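Local coordinates for protein prolyl oligopeptidase (Novosphingobium capsulatum, PDB 1YR2) that probably hydrolyses oligopeptides on the carboxyl side of proline, and to some extent alanine, as a serine peptidase of the S9A family, at residues L202-F211 with Q243-Q254. Residues are numbered along the deposited sequence; the frame is centred on the assembly and turned at random.
Sequences LADELKWVKF and QTVWLHRLGTPQ
Asp204 OD2 is gripped by two donors from the far strand and the turn that follows it. His248 NE2 donates to it over 2.7 Å, nearly straight, and takes the anti lone pair; the oxygen lies close to the imidazole plane, while carboxylate and ring are turned almost perpendicular. The syn lone pair receives Gly251 N at 2.8 Å, within the type II turn from Arg249 to Thr252. With ND1 of His248 bonded to Asp257, the ring has a carboxylate at each nitrogen, a setting likely to favour its protonated form. The swing of CG anti to the backbone N (chi1 177°) carries the imidazole across to Asp204, and Leu206 CD2 then lies over one face in a CH-pi contact, 3.6 Å from the centroid.

The pair illustrates how neighbouring blades of a beta-propeller are joined: strand 204-210 is an outermost strand of one four-stranded antiparallel sheet, 244-249 an inner strand of the next, and side chains span the 9.5 Å that separates the axes of 204-207 and 244-249 at their closest. The Gln254 amide, on a chain extended beyond CG, pairs with the backbone N and O of Lys207 much as a neighbouring strand would. Its OE1 accepts from Lys207 N (2.8 Å, 176°), and its NE2 donates to Lys207 O, in the carbonyl plane, at 2.9 Å. A water donates to both Glu205 O and Gln254 OE1, while NE2 is also hydrogen-bonded to Tyr224 OH. A leucine here would probably leave both backbone groups of Lys207 without their mates and deprive the water of one acceptor.

Toward the other end, Gln243 NE2 reaches Phe211 O (3.0 Å) from above the carbonyl plane, and its OE1 accepts from the backbone N of His271.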
loop_
_atom_site.group_PDB
_atom_site.type_symbol
_atom_site.label_atom_id
_atom_site.label_comp_id
_atom_site.label_asym_id
_atom_site.label_seq_id
_atom_site.Cartn_x
_atom_site.Cartn_y
_atom_site.Cartn_z
ATOM N N LEU A 202 -10.348 -20.794 28.059
ATOM C CA LEU A 202 -10.852 -22.139 28.149
ATOM C C LEU A 202 -9.660 -23.079 27.987
ATOM O O LEU A 202 -8.528 -22.677 27.595
ATOM C CB LEU A 202 -11.892 -22.505 27.075
ATOM C CG LEU A 202 -13.068 -21.610 26.639
ATOM C CD1 LEU A 202 -14.254 -22.483 26.199
ATOM C CD2 LEU A 202 -13.453 -20.662 27.703
ATOM N N ALA A 203 -9.939 -24.341 28.200
ATOM C CA ALA A 203 -8.892 -25.338 28.271
ATOM C C ALA A 203 -8.429 -25.669 26.864
ATOM O O ALA A 203 -7.255 -26.003 26.667
ATOM C CB ALA A 203 -9.414 -26.610 28.970
ATOM N N ASP A 204 -9.359 -25.594 25.903
ATOM C CA ASP A 204 -9.167 -26.141 24.531
ATOM C C ASP A 204 -8.012 -25.467 23.855
ATOM O O ASP A 204 -7.878 -24.207 23.911
ATOM C CB ASP A 204 -10.380 -25.904 23.618
ATOM C CG ASP A 204 -11.692 -26.405 24.205
ATOM O OD1 ASP A 204 -12.050 -26.021 25.374
ATOM O OD2 ASP A 204 -12.439 -27.162 23.540
ATOM N N GLU A 205 -7.161 -26.291 23.248
ATOM C CA GLU A 205 -6.110 -25.796 22.402
ATOM C C GLU A 205 -5.997 -26.715 21.224
ATOM O O GLU A 205 -6.064 -27.969 21.359
ATOM C CB GLU A 205 -4.765 -25.695 23.106
ATOM C CG GLU A 205 -4.696 -24.823 24.351
ATOM C CD GLU A 205 -3.258 -24.568 24.769
ATOM O OE1 GLU A 205 -2.358 -25.292 24.292
ATOM O OE2 GLU A 205 -3.027 -23.636 25.557
ATOM N N LEU A 206 -5.802 -26.118 20.056
ATOM C CA LEU A 206 -5.685 -26.874 18.828
ATOM C C LEU A 206 -4.255 -26.692 18.352
ATOM O O LEU A 206 -3.774 -25.540 18.208
ATOM C CB LEU A 206 -6.678 -26.389 17.756
ATOM C CG LEU A 206 -8.169 -26.416 18.149
ATOM C CD1 LEU A 206 -8.972 -25.831 17.050
ATOM C CD2 LEU A 206 -8.693 -27.800 18.427
ATOM N N LYS A 207 -3.581 -27.823 18.113
ATOM C CA LYS A 207 -2.208 -27.844 17.629
ATOM C C LYS A 207 -2.183 -28.269 16.159
ATOM O O LYS A 207 -3.159 -28.795 15.616
ATOM C CB LYS A 207 -1.323 -28.785 18.503
ATOM C CG LYS A 207 -1.155 -28.347 19.961
ATOM C CD LYS A 207 -0.511 -26.978 20.035
ATOM C CE LYS A 207 0.003 -26.597 21.438
ATOM N NZ LYS A 207 0.882 -25.385 21.303
ATOM N N TRP A 208 -1.061 -27.941 15.521
ATOM C CA TRP A 208 -0.736 -28.260 14.119
ATOM C C TRP A 208 -1.598 -27.536 13.124
ATOM O O TRP A 208 -1.809 -27.981 11.996
ATOM C CB TRP A 208 -0.718 -29.764 13.867
ATOM C CG TRP A 208 0.025 -30.455 14.935
ATOM C CD1 TRP A 208 -0.501 -31.274 15.899
ATOM C CD2 TRP A 208 1.416 -30.324 15.225
ATOM N NE1 TRP A 208 0.495 -31.697 16.745
ATOM C CE2 TRP A 208 1.685 -31.133 16.358
ATOM C CE3 TRP A 208 2.481 -29.630 14.621
ATOM C CZ2 TRP A 208 2.965 -31.246 16.919
ATOM C CZ3 TRP A 208 3.765 -29.742 15.173
ATOM C CH2 TRP A 208 3.994 -30.550 16.312
ATOM N N VAL A 209 -2.077 -26.375 13.543
ATOM C CA VAL A 209 -2.883 -25.528 12.683
ATOM C C VAL A 209 -1.868 -24.743 11.864
ATOM O O VAL A 209 -0.829 -24.320 12.386
ATOM C CB VAL A 209 -3.700 -24.597 13.546
ATOM C CG1 VAL A 209 -4.409 -23.566 12.721
ATOM C CG2 VAL A 209 -4.679 -25.394 14.412
ATOM N N LYS A 210 -2.136 -24.584 10.592
ATOM C CA LYS A 210 -1.234 -23.836 9.750
ATOM C C LYS A 210 -1.929 -23.380 8.514
ATOM O O LYS A 210 -2.706 -24.138 7.916
ATOM C CB LYS A 210 0.016 -24.663 9.403
ATOM C CG LYS A 210 0.963 -23.958 8.404
ATOM C CD LYS A 210 2.328 -24.626 8.207
ATOM C CE LYS A 210 2.304 -26.071 7.893
ATOM N NZ LYS A 210 3.728 -26.579 7.733
ATOM N N PHE A 211 -1.668 -22.137 8.110
ATOM C CA PHE A 211 -2.330 -21.592 6.911
ATOM C C PHE A 211 -3.845 -21.801 6.929
ATOM O O PHE A 211 -4.430 -22.267 5.944
ATOM C CB PHE A 211 -1.727 -22.192 5.611
ATOM C CG PHE A 211 -0.246 -21.979 5.479
ATOM C CD1 PHE A 211 0.321 -20.776 5.852
ATOM C CD2 PHE A 211 0.560 -22.981 4.930
ATOM C CE1 PHE A 211 1.717 -20.607 5.764
ATOM C CE2 PHE A 211 1.917 -22.820 4.817
ATOM C CZ PHE A 211 2.500 -21.617 5.256
ATOM N N GLN A 243 -2.979 -30.717 3.557
ATOM C CA GLN A 243 -3.755 -29.907 4.451
ATOM C C GLN A 243 -5.222 -30.408 4.505
ATOM O O GLN A 243 -5.828 -30.784 3.483
ATOM C CB GLN A 243 -3.719 -28.449 4.007
ATOM C CG GLN A 243 -4.423 -27.524 5.011
ATOM C CD GLN A 243 -4.319 -26.035 4.652
ATOM O OE1 GLN A 243 -4.526 -25.654 3.490
ATOM N NE2 GLN A 243 -3.961 -25.198 5.658
ATOM N N THR A 244 -5.786 -30.462 5.690
ATOM C CA THR A 244 -7.161 -30.971 5.881
ATOM C C THR A 244 -8.002 -30.052 6.770
ATOM O O THR A 244 -7.474 -29.402 7.642
ATOM C CB THR A 244 -7.174 -32.423 6.408
ATOM O OG1 THR A 244 -6.413 -32.504 7.610
ATOM C CG2 THR A 244 -6.436 -33.331 5.479
ATOM N N VAL A 245 -9.293 -29.974 6.477
ATOM C CA VAL A 245 -10.254 -29.172 7.234
ATOM C C VAL A 245 -10.912 -30.104 8.255
ATOM O O VAL A 245 -11.327 -31.188 7.882
ATOM C CB VAL A 245 -11.299 -28.545 6.318
ATOM C CG1 VAL A 245 -12.300 -27.690 7.142
ATOM C CG2 VAL A 245 -10.658 -27.716 5.288
ATOM N N TRP A 246 -10.904 -29.689 9.526
ATOM C CA TRP A 246 -11.511 -30.386 10.667
ATOM C C TRP A 246 -12.466 -29.485 11.442
ATOM O O TRP A 246 -12.402 -28.246 11.329
ATOM C CB TRP A 246 -10.432 -30.846 11.625
ATOM C CG TRP A 246 -9.482 -31.820 11.085
ATOM C CD1 TRP A 246 -8.488 -31.607 10.137
ATOM C CD2 TRP A 246 -9.389 -33.207 11.445
ATOM N NE1 TRP A 246 -7.804 -32.779 9.906
ATOM C CE2 TRP A 246 -8.313 -33.766 10.707
ATOM C CE3 TRP A 246 -10.110 -34.042 12.340
ATOM C CZ2 TRP A 246 -7.946 -35.115 10.820
ATOM C CZ3 TRP A 246 -9.749 -35.359 12.451
ATOM C CH2 TRP A 246 -8.673 -35.897 11.690
ATOM N N LEU A 247 -13.302 -30.127 12.269
ATOM C CA LEU A 247 -14.282 -29.460 13.123
ATOM C C LEU A 247 -13.904 -29.799 14.552
ATOM O O LEU A 247 -13.820 -30.972 14.934
ATOM C CB LEU A 247 -15.711 -29.908 12.831
ATOM C CG LEU A 247 -16.834 -29.283 13.653
ATOM C CD1 LEU A 247 -16.951 -27.801 13.265
ATOM C CD2 LEU A 247 -18.140 -30.008 13.438
ATOM N N HIS A 248 -13.689 -28.766 15.347
ATOM C CA HIS A 248 -13.478 -28.945 16.766
ATOM C C HIS A 248 -14.742 -28.597 17.551
ATOM O O HIS A 248 -15.265 -27.477 17.433
ATOM C CB HIS A 248 -12.335 -28.065 17.282
ATOM C CG HIS A 248 -12.135 -28.173 18.757
ATOM N ND1 HIS A 248 -11.763 -29.350 19.359
ATOM C CD2 HIS A 248 -12.305 -27.269 19.761
ATOM C CE1 HIS A 248 -11.671 -29.163 20.668
ATOM N NE2 HIS A 248 -12.014 -27.917 20.941
ATOM N N ARG A 249 -15.158 -29.509 18.423
ATOM C CA ARG A 249 -16.271 -29.229 19.350
ATOM C C ARG A 249 -15.789 -28.767 20.713
ATOM O O ARG A 249 -14.932 -29.366 21.323
ATOM C CB ARG A 249 -17.204 -30.438 19.445
ATOM C CG ARG A 249 -18.006 -30.626 18.125
ATOM C CD ARG A 249 -18.997 -31.778 18.194
ATOM N NE ARG A 249 -19.754 -31.941 16.954
ATOM C CZ ARG A 249 -19.400 -32.748 15.968
ATOM N NH1 ARG A 249 -18.288 -33.483 16.030
ATOM N NH2 ARG A 249 -20.173 -32.823 14.912
ATOM N N LEU A 250 -16.307 -27.646 21.170
ATOM C CA LEU A 250 -15.703 -26.992 22.310
ATOM C C LEU A 250 -15.961 -27.872 23.525
ATOM O O LEU A 250 -17.015 -28.456 23.614
ATOM C CB LEU A 250 -16.289 -25.584 22.479
ATOM C CG LEU A 250 -15.615 -24.389 21.820
ATOM C CD1 LEU A 250 -14.224 -24.202 22.403
ATOM C CD2 LEU A 250 -15.562 -24.497 20.283
ATOM N N GLY A 251 -14.989 -27.977 24.425
ATOM C CA GLY A 251 -15.069 -28.853 25.595
ATOM C C GLY A 251 -14.626 -30.292 25.389
ATOM O O GLY A 251 -14.827 -31.157 26.244
ATOM N N THR A 252 -14.079 -30.589 24.222
ATOM C CA THR A 252 -13.536 -31.905 23.969
ATOM C C THR A 252 -12.072 -31.745 23.580
ATOM O O THR A 252 -11.637 -30.652 23.231
ATOM C CB THR A 252 -14.293 -32.633 22.844
ATOM O OG1 THR A 252 -14.156 -31.909 21.617
ATOM C CG2 THR A 252 -15.801 -32.627 23.093
ATOM N N PRO A 253 -11.308 -32.817 23.669
ATOM C CA PRO A 253 -9.928 -32.783 23.208
ATOM C C PRO A 253 -9.883 -32.733 21.687
ATOM O O PRO A 253 -10.825 -33.146 20.983
ATOM C CB PRO A 253 -9.320 -34.086 23.751
ATOM C CG PRO A 253 -10.455 -34.943 24.106
ATOM C CD PRO A 253 -11.665 -34.123 24.231
ATOM N N GLN A 254 -8.765 -32.227 21.189
ATOM C CA GLN A 254 -8.558 -32.173 19.742
ATOM C C GLN A 254 -8.629 -33.556 19.119
ATOM O O GLN A 254 -9.004 -33.702 17.940
ATOM C CB GLN A 254 -7.212 -31.492 19.413
ATOM C CG GLN A 254 -6.945 -31.364 17.896
ATOM C CD GLN A 254 -5.754 -30.504 17.584
ATOM O OE1 GLN A 254 -4.849 -30.342 18.442
ATOM N NE2 GLN A 254 -5.736 -29.903 16.384
HETATM O O HOH W 1 -4.475 -30.079 21.518
#